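Local coordinates for diaminopimelate decarboxylase (Phaeodactylum tricornutum, PDB 7JPJ), which probably catalyses the pyridoxal-phosphate-dependent decarboxylation of diaminopimelate to lysine, working as an obligate dimer, at residues Asn5-Lys18 with Thr332-Glu346. Residues are numbered along the deposited sequence; the frame is centred on the assembly and turned at random.
Sequences NPLQSIFLTPETAK and TILPGSGNSADVGDE
P14, the first residue of helix 14-24, lies across the side chain of L334 at about a right angle, its CG 3.7 Å from L334 CD2. The same CG packs against P335 CD and V343 CG2, making the proline ring the centre of a small apolar cluster. The other methyl of the leucine, L334 CD1, faces L12 O and lies against A17 CB. Farther along, V343 CG1 rests against P6 O and N5 CB, and T332 CG2 lies 4.1 Å from P6 CB.

Two hydrogen bonds tie the ends of this apolar strip. At one end the amide of N5 reaches the backbone: ND2 donates to E346 O over 3.0 Å, almost straight at 176°, with the acceptor in the amide plane but the donor above the carbonyl plane. Without that amide, as with an alanine here, E346 O would probably lose this donor and a gap would open beside D345. At the other end E15, its chain bent at chi2 (81°), turns its carboxylate to the loop, where S340 N donates to E15 OE2 at 3.0 Å from above the carboxylate plane.

G338, ending the type I turn that begins at P335, makes a CA-H...O contact with P14 O (CA to O 3.4 Å). Strand 331-334 pairs antiparallel with strand 386-390, and S9 and A17 also touch that strand. The N-terminal arm and its first helix thus pack over strands 331-334, 386-390 and 289-300 of the mixed beta-sheet domain that accompanies the TIM-barrel domain in fold-type III PLP decarboxylases, away from the D-lysine pocket.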
ATOM      1  N   ASN A   5      30.251  14.428  -1.874  1.00 27.50           N
ATOM      2  CA  ASN A   5      28.834  14.572  -2.194  1.00 26.30           C
ATOM      3  C   ASN A   5      28.599  14.189  -3.651  1.00 25.69           C
ATOM      4  O   ASN A   5      29.338  14.644  -4.530  1.00 26.07           O
ATOM      5  CB  ASN A   5      28.364  16.004  -1.945  1.00 26.14           C
ATOM      6  CG  ASN A   5      27.873  16.219  -0.528  1.00 26.23           C
ATOM      7  OD1 ASN A   5      27.430  15.283   0.138  1.00 26.05           O
ATOM      8  ND2 ASN A   5      27.952  17.457  -0.058  1.00 26.54           N
ATOM      9  N   PRO A   6      27.600  13.361  -3.945  1.00 24.35           N
ATOM     10  CA  PRO A   6      27.332  13.000  -5.342  1.00 23.79           C
ATOM     11  C   PRO A   6      26.962  14.221  -6.172  1.00 23.49           C
ATOM     12  O   PRO A   6      26.171  15.067  -5.750  1.00 23.14           O
ATOM     13  CB  PRO A   6      26.159  12.017  -5.237  1.00 22.93           C
ATOM     14  CG  PRO A   6      26.205  11.508  -3.834  1.00 23.29           C
ATOM     15  CD  PRO A   6      26.721  12.645  -3.006  1.00 23.94           C
ATOM     16  N   LEU A   7      27.471  14.277  -7.397  1.00 23.50           N
ATOM     17  CA  LEU A   7      27.245  15.468  -8.249  1.00 23.30           C
ATOM     18  C   LEU A   7      25.985  15.237  -9.057  1.00 22.33           C
ATOM     19  O   LEU A   7      25.496  16.175  -9.680  1.00 22.11           O
ATOM     20  CB  LEU A   7      28.479  15.670  -9.123  1.00 24.04           C
ATOM     21  CG  LEU A   7      29.776  15.940  -8.370  1.00 25.16           C
ATOM     22  CD1 LEU A   7      30.970  15.531  -9.212  1.00 25.92           C
ATOM     23  CD2 LEU A   7      29.873  17.403  -7.981  1.00 25.47           C
ATOM     24  N   GLN A   8      25.509  14.005  -9.037  1.00 23.33           N
ATOM     25  CA  GLN A   8      24.236  13.679  -9.697  1.00 22.87           C
ATOM     26  C   GLN A   8      23.654  12.474  -8.974  1.00 22.81           C
ATOM     27  O   GLN A   8      24.300  11.971  -8.067  1.00 23.07           O
ATOM     28  CB  GLN A   8      24.464  13.335 -11.166  1.00 22.90           C
ATOM     29  CG  GLN A   8      25.583  12.344 -11.427  1.00 23.35           C
ATOM     30  CD  GLN A   8      25.471  11.779 -12.820  1.00 23.25           C
ATOM     31  OE1 GLN A   8      26.060  12.293 -13.765  1.00 23.51           O
ATOM     32  NE2 GLN A   8      24.696  10.719 -12.961  1.00 22.91           N
ATOM     33  N   SER A   9      22.478  12.031  -9.386  1.00 21.05           N
ATOM     34  CA  SER A   9      21.886  10.794  -8.843  1.00 20.66           C
ATOM     35  C   SER A   9      22.200   9.692  -9.853  1.00 20.59           C
ATOM     36  O   SER A   9      23.076   9.905 -10.680  1.00 21.05           O
ATOM     37  CB  SER A   9      20.431  11.018  -8.646  1.00 20.05           C
ATOM     38  OG  SER A   9      19.759  11.078  -9.876  1.00 19.90           O
ATOM     39  N   ILE A  10      21.515   8.562  -9.797  1.00 20.31           N
ATOM     40  CA  ILE A  10      21.729   7.509 -10.828  1.00 20.34           C
ATOM     41  C   ILE A  10      21.557   8.104 -12.236  1.00 20.36           C
ATOM     42  O   ILE A  10      22.360   7.740 -13.107  1.00 20.59           O
ATOM     43  CB  ILE A  10      20.866   6.260 -10.552  1.00 20.04           C
ATOM     44  CG1 ILE A  10      21.511   5.347  -9.509  1.00 19.95           C
ATOM     45  CG2 ILE A  10      20.504   5.499 -11.814  1.00 19.91           C
ATOM     46  CD1 ILE A  10      22.963   5.061  -9.773  1.00 20.37           C
ATOM     47  N   PHE A  11      20.587   8.994 -12.460  1.00 19.30           N
ATOM     48  CA  PHE A  11      20.488   9.548 -13.805  1.00 19.27           C
ATOM     49  C   PHE A  11      20.023  11.003 -13.828  1.00 19.30           C
ATOM     50  O   PHE A  11      19.634  11.495 -14.895  1.00 19.23           O
ATOM     51  CB  PHE A  11      19.559   8.692 -14.692  1.00 18.72           C
ATOM     52  CG  PHE A  11      18.138   8.581 -14.189  1.00 18.14           C
ATOM     53  CD1 PHE A  11      17.198   9.561 -14.481  1.00 17.95           C
ATOM     54  CD2 PHE A  11      17.734   7.474 -13.456  1.00 17.86           C
ATOM     55  CE1 PHE A  11      15.888   9.453 -14.028  1.00 17.52           C
ATOM     56  CE2 PHE A  11      16.423   7.359 -13.001  1.00 17.41           C
ATOM     57  CZ  PHE A  11      15.501   8.350 -13.290  1.00 17.25           C
ATOM     58  N   LEU A  12      20.071  11.715 -12.701  1.00 19.66           N
ATOM     59  CA  LEU A  12      19.559  13.082 -12.621  1.00 19.70           C
ATOM     60  C   LEU A  12      20.626  14.013 -12.061  1.00 20.36           C
ATOM     61  O   LEU A  12      20.982  13.916 -10.882  1.00 20.55           O
ATOM     62  CB  LEU A  12      18.298  13.150 -11.757  1.00 19.25           C
ATOM     63  CG  LEU A  12      17.002  12.598 -12.349  1.00 18.67           C
ATOM     64  CD1 LEU A  12      15.850  12.821 -11.386  1.00 18.39           C
ATOM     65  CD2 LEU A  12      16.714  13.236 -13.700  1.00 18.71           C
ATOM     66  N   THR A  13      21.125  14.917 -12.900  1.00 21.26           N
ATOM     67  CA  THR A  13      21.920  16.034 -12.418  1.00 21.89           C
ATOM     68  C   THR A  13      20.995  17.083 -11.805  1.00 21.71           C
ATOM     69  O   THR A  13      19.778  17.040 -12.008  1.00 21.19           O
ATOM     70  CB  THR A  13      22.734  16.645 -13.559  1.00 22.46           C
ATOM     71  OG1 THR A  13      21.854  17.279 -14.494  1.00 22.25           O
ATOM     72  CG2 THR A  13      23.549  15.576 -14.271  1.00 22.64           C
ATOM     73  N   PRO A  14      21.540  18.025 -11.029  1.00 22.94           N
ATOM     74  CA  PRO A  14      20.681  19.104 -10.508  1.00 22.96           C
ATOM     75  C   PRO A  14      19.964  19.881 -11.598  1.00 22.91           C
ATOM     76  O   PRO A  14      18.852  20.368 -11.367  1.00 22.85           O
ATOM     77  CB  PRO A  14      21.665  19.987  -9.731  1.00 23.16           C
ATOM     78  CG  PRO A  14      22.756  19.058  -9.327  1.00 23.31           C
ATOM     79  CD  PRO A  14      22.893  18.068 -10.446  1.00 23.15           C
ATOM     80  N   GLU A  15      20.562  20.007 -12.786  1.00 23.34           N
ATOM     81  CA  GLU A  15      19.874  20.667 -13.891  1.00 23.34           C
ATOM     82  C   GLU A  15      18.751  19.794 -14.441  1.00 23.40           C
ATOM     83  O   GLU A  15      17.654  20.289 -14.724  1.00 23.66           O
ATOM     84  CB  GLU A  15      20.868  21.020 -14.997  1.00 23.53           C
ATOM     85  CG  GLU A  15      21.774  22.209 -14.689  1.00 23.92           C
ATOM     86  CD  GLU A  15      22.957  21.847 -13.801  1.00 24.41           C
ATOM     87  OE1 GLU A  15      23.086  20.660 -13.425  1.00 24.14           O
ATOM     88  OE2 GLU A  15      23.765  22.751 -13.490  1.00 24.98           O
ATOM     89  N   THR A  16      19.010  18.494 -14.602  1.00 21.87           N
ATOM     90  CA  THR A  16      17.988  17.594 -15.127  1.00 22.29           C
ATOM     91  C   THR A  16      16.834  17.417 -14.149  1.00 22.80           C
ATOM     92  O   THR A  16      15.695  17.189 -14.573  1.00 23.28           O
ATOM     93  CB  THR A  16      18.597  16.230 -15.459  1.00 22.18           C
ATOM     94  OG1 THR A  16      19.901  16.408 -16.022  1.00 21.80           O
ATOM     95  CG2 THR A  16      17.724  15.494 -16.459  1.00 22.61           C
ATOM     96  N   ALA A  17      17.106  17.508 -12.844  1.00 21.10           N
ATOM     97  CA  ALA A  17      16.044  17.370 -11.852  1.00 21.39           C
ATOM     98  C   ALA A  17      15.086  18.554 -11.908  1.00 21.74           C
ATOM     99  O   ALA A  17      13.864  18.376 -11.929  1.00 22.40           O
ATOM    100  CB  ALA A  17      16.646  17.222 -10.454  1.00 20.86           C
ATOM    101  N   LYS A  18      15.591  19.782 -11.926  1.00 21.73           N
ATOM    102  CA  LYS A  18      14.695  20.954 -12.061  1.00 22.06           C
ATOM    103  C   LYS A  18      13.946  20.911 -13.392  1.00 22.54           C
ATOM    104  O   LYS A  18      12.816  21.367 -13.416  1.00 23.12           O
ATOM    105  CB  LYS A  18      15.444  22.280 -11.933  1.00 21.34           C
ATOM    106  CG  LYS A  18      14.838  23.291 -10.976  1.00 21.65           C
ATOM    107  CD  LYS A  18      15.203  24.710 -11.332  1.00 21.32           C
ATOM    108  CE  LYS A  18      14.021  25.654 -11.296  1.00 21.64           C
ATOM    109  NZ  LYS A  18      14.448  27.072 -11.356  1.00 21.09           N
ATOM    110  N   THR A 332      19.846  10.561  -2.932  1.00 19.72           N
ATOM    111  CA  THR A 332      20.750  11.664  -3.214  1.00 19.61           C
ATOM    112  C   THR A 332      19.999  12.973  -3.035  1.00 19.70           C
ATOM    113  O   THR A 332      18.852  13.105  -3.475  1.00 19.89           O
ATOM    114  CB  THR A 332      21.322  11.576  -4.636  1.00 19.93           C
ATOM    115  OG1 THR A 332      22.146  10.409  -4.751  1.00 20.00           O
ATOM    116  CG2 THR A 332      22.157  12.805  -4.959  1.00 21.00           C
ATOM    117  N   ILE A 333      20.645  13.936  -2.385  1.00 19.72           N
ATOM    118  CA  ILE A 333      20.072  15.255  -2.153  1.00 19.99           C
ATOM    119  C   ILE A 333      20.794  16.252  -3.045  1.00 21.53           C
ATOM    120  O   ILE A 333      22.019  16.403  -2.956  1.00 22.68           O
ATOM    121  CB  ILE A 333      20.166  15.660  -0.676  1.00 19.91           C
ATOM    122  CG1 ILE A 333      19.196  14.816   0.150  1.00 19.03           C
ATOM    123  CG2 ILE A 333      19.879  17.146  -0.512  1.00 20.56           C
ATOM    124  CD1 ILE A 333      19.351  15.004   1.630  1.00 19.17           C
ATOM    125  N   LEU A 334      20.037  16.932  -3.907  1.00 21.06           N
ATOM    126  CA  LEU A 334      20.549  17.919  -4.844  1.00 22.70           C
ATOM    127  C   LEU A 334      20.066  19.316  -4.464  1.00 23.30           C
ATOM    128  O   LEU A 334      19.015  19.460  -3.831  1.00 22.32           O
ATOM    129  CB  LEU A 334      20.109  17.598  -6.277  1.00 22.92           C
ATOM    130  CG  LEU A 334      20.592  16.247  -6.810  1.00 22.48           C
ATOM    131  CD1 LEU A 334      19.876  15.879  -8.098  1.00 22.44           C
ATOM    132  CD2 LEU A 334      22.102  16.260  -7.008  1.00 23.89           C
ATOM    133  N   PRO A 335      20.810  20.362  -4.828  1.00 21.46           N
ATOM    134  CA  PRO A 335      20.394  21.723  -4.460  1.00 21.98           C
ATOM    135  C   PRO A 335      19.110  22.122  -5.171  1.00 21.58           C
ATOM    136  O   PRO A 335      18.962  21.924  -6.379  1.00 21.53           O
ATOM    137  CB  PRO A 335      21.576  22.591  -4.907  1.00 23.36           C
ATOM    138  CG  PRO A 335      22.250  21.787  -5.972  1.00 23.42           C
ATOM    139  CD  PRO A 335      22.093  20.356  -5.551  1.00 22.41           C
ATOM    140  N   GLY A 336      18.178  22.694  -4.405  1.00 23.44           N
ATOM    141  CA  GLY A 336      16.963  23.257  -4.974  1.00 22.48           C
ATOM    142  C   GLY A 336      17.207  24.399  -5.941  1.00 22.69           C
ATOM    143  O   GLY A 336      16.260  24.854  -6.593  1.00 22.26           O
ATOM    144  N   SER A 337      18.446  24.880  -6.038  1.00 23.44           N
ATOM    145  CA  SER A 337      18.778  25.880  -7.045  1.00 23.74           C
ATOM    146  C   SER A 337      18.777  25.276  -8.443  1.00 23.89           C
ATOM    147  O   SER A 337      18.387  25.936  -9.413  1.00 23.87           O
ATOM    148  CB  SER A 337      20.137  26.498  -6.729  1.00 24.49           C
ATOM    149  OG  SER A 337      20.842  26.795  -7.922  1.00 24.92           O
ATOM    150  N   GLY A 338      19.203  24.023  -8.566  1.00 24.48           N
ATOM    151  CA  GLY A 338      19.358  23.396  -9.859  1.00 24.84           C
ATOM    152  C   GLY A 338      20.713  23.599 -10.498  1.00 25.61           C
ATOM    153  O   GLY A 338      20.922  23.139 -11.629  1.00 25.93           O
ATOM    154  N   ASN A 339      21.637  24.270  -9.815  1.00 27.60           N
ATOM    155  CA  ASN A 339      22.980  24.507 -10.327  1.00 28.38           C
ATOM    156  C   ASN A 339      23.936  23.480  -9.740  1.00 28.93           C
ATOM    157  O   ASN A 339      23.995  23.306  -8.518  1.00 28.96           O
ATOM    158  CB  ASN A 339      23.457  25.919  -9.984  1.00 28.44           C
ATOM    159  CG  ASN A 339      22.517  26.997 -10.491  1.00 28.76           C
ATOM    160  OD1 ASN A 339      22.524  28.124  -9.993  1.00 29.71           O
ATOM    161  ND2 ASN A 339      21.711  26.662 -11.495  1.00 28.03           N
ATOM    162  N   SER A 340      24.690  22.806 -10.612  1.00 25.90           N
ATOM    163  CA  SER A 340      25.687  21.853 -10.143  1.00 26.28           C
ATOM    164  C   SER A 340      26.818  22.521  -9.376  1.00 26.61           C
ATOM    165  O   SER A 340      27.618  21.818  -8.751  1.00 26.90           O
ATOM    166  CB  SER A 340      26.254  21.062 -11.322  1.00 26.64           C
ATOM    167  OG  SER A 340      25.213  20.507 -12.106  1.00 26.37           O
ATOM    168  N   ALA A 341      26.907  23.851  -9.408  1.00 26.84           N
ATOM    169  CA  ALA A 341      27.899  24.549  -8.604  1.00 27.67           C
ATOM    170  C   ALA A 341      27.515  24.599  -7.129  1.00 27.28           C
ATOM    171  O   ALA A 341      28.395  24.762  -6.279  1.00 28.14           O
ATOM    172  CB  ALA A 341      28.105  25.966  -9.138  1.00 29.02           C
ATOM    173  N   ASP A 342      26.230  24.454  -6.809  1.00 27.74           N
ATOM    174  CA  ASP A 342      25.752  24.517  -5.435  1.00 27.66           C
ATOM    175  C   ASP A 342      25.685  23.153  -4.761  1.00 27.89           C
ATOM    176  O   ASP A 342      25.075  23.036  -3.694  1.00 27.78           O
ATOM    177  CB  ASP A 342      24.372  25.179  -5.380  1.00 26.95           C
ATOM    178  CG  ASP A 342      24.343  26.521  -6.075  1.00 26.85           C
ATOM    179  OD1 ASP A 342      25.390  27.206  -6.095  1.00 28.20           O
ATOM    180  OD2 ASP A 342      23.273  26.897  -6.595  1.00 26.31           O
ATOM    181  N   VAL A 343      26.289  22.121  -5.354  1.00 25.25           N
ATOM    182  CA  VAL A 343      26.316  20.817  -4.698  1.00 25.45           C
ATOM    183  C   VAL A 343      27.129  20.893  -3.410  1.00 25.83           C
ATOM    184  O   VAL A 343      26.646  20.528  -2.331  1.00 25.84           O
ATOM    185  CB  VAL A 343      26.863  19.741  -5.651  1.00 25.66           C
ATOM    186  CG1 VAL A 343      26.866  18.384  -4.964  1.00 25.81           C
ATOM    187  CG2 VAL A 343      26.038  19.696  -6.927  1.00 25.31           C
ATOM    188  N   GLY A 344      28.366  21.377  -3.501  1.00 25.06           N
ATOM    189  CA  GLY A 344      29.176  21.598  -2.319  1.00 26.09           C
ATOM    190  C   GLY A 344      29.793  20.323  -1.773  1.00 26.13           C
ATOM    191  O   GLY A 344      29.921  19.304  -2.461  1.00 25.78           O
ATOM    192  N   ASP A 345      30.185  20.391  -0.491  1.00 27.31           N
ATOM    193  CA  ASP A 345      30.826  19.256   0.163  1.00 27.64           C
ATOM    194  C   ASP A 345      30.447  19.154   1.638  1.00 27.73           C
ATOM    195  O   ASP A 345      31.252  18.685   2.451  1.00 28.09           O
ATOM    196  CB  ASP A 345      32.355  19.335   0.020  1.00 28.59           C
ATOM    197  CG  ASP A 345      32.912  20.699   0.396  1.00 29.51           C
ATOM    198  OD1 ASP A 345      32.195  21.488   1.057  1.00 29.23           O
ATOM    199  OD2 ASP A 345      34.069  20.988   0.022  1.00 31.16           O
ATOM    200  N   GLU A 346      29.242  19.581   1.999  1.00 27.89           N
ATOM    201  CA  GLU A 346      28.757  19.502   3.370  1.00 27.94           C
ATOM    202  C   GLU A 346      27.821  18.309   3.507  1.00 27.85           C
ATOM    203  O   GLU A 346      26.897  18.147   2.704  1.00 27.53           O
ATOM    204  CB  GLU A 346      28.043  20.792   3.771  1.00 27.82           C
ATOM    205  CG  GLU A 346      27.786  20.928   5.263  1.00 27.63           C
ATOM    206  CD  GLU A 346      28.754  21.881   5.936  1.00 28.84           C
ATOM    207  OE1 GLU A 346      29.573  21.413   6.758  1.00 29.27           O
ATOM    208  OE2 GLU A 346      28.699  23.094   5.635  1.00 29.38           O
TER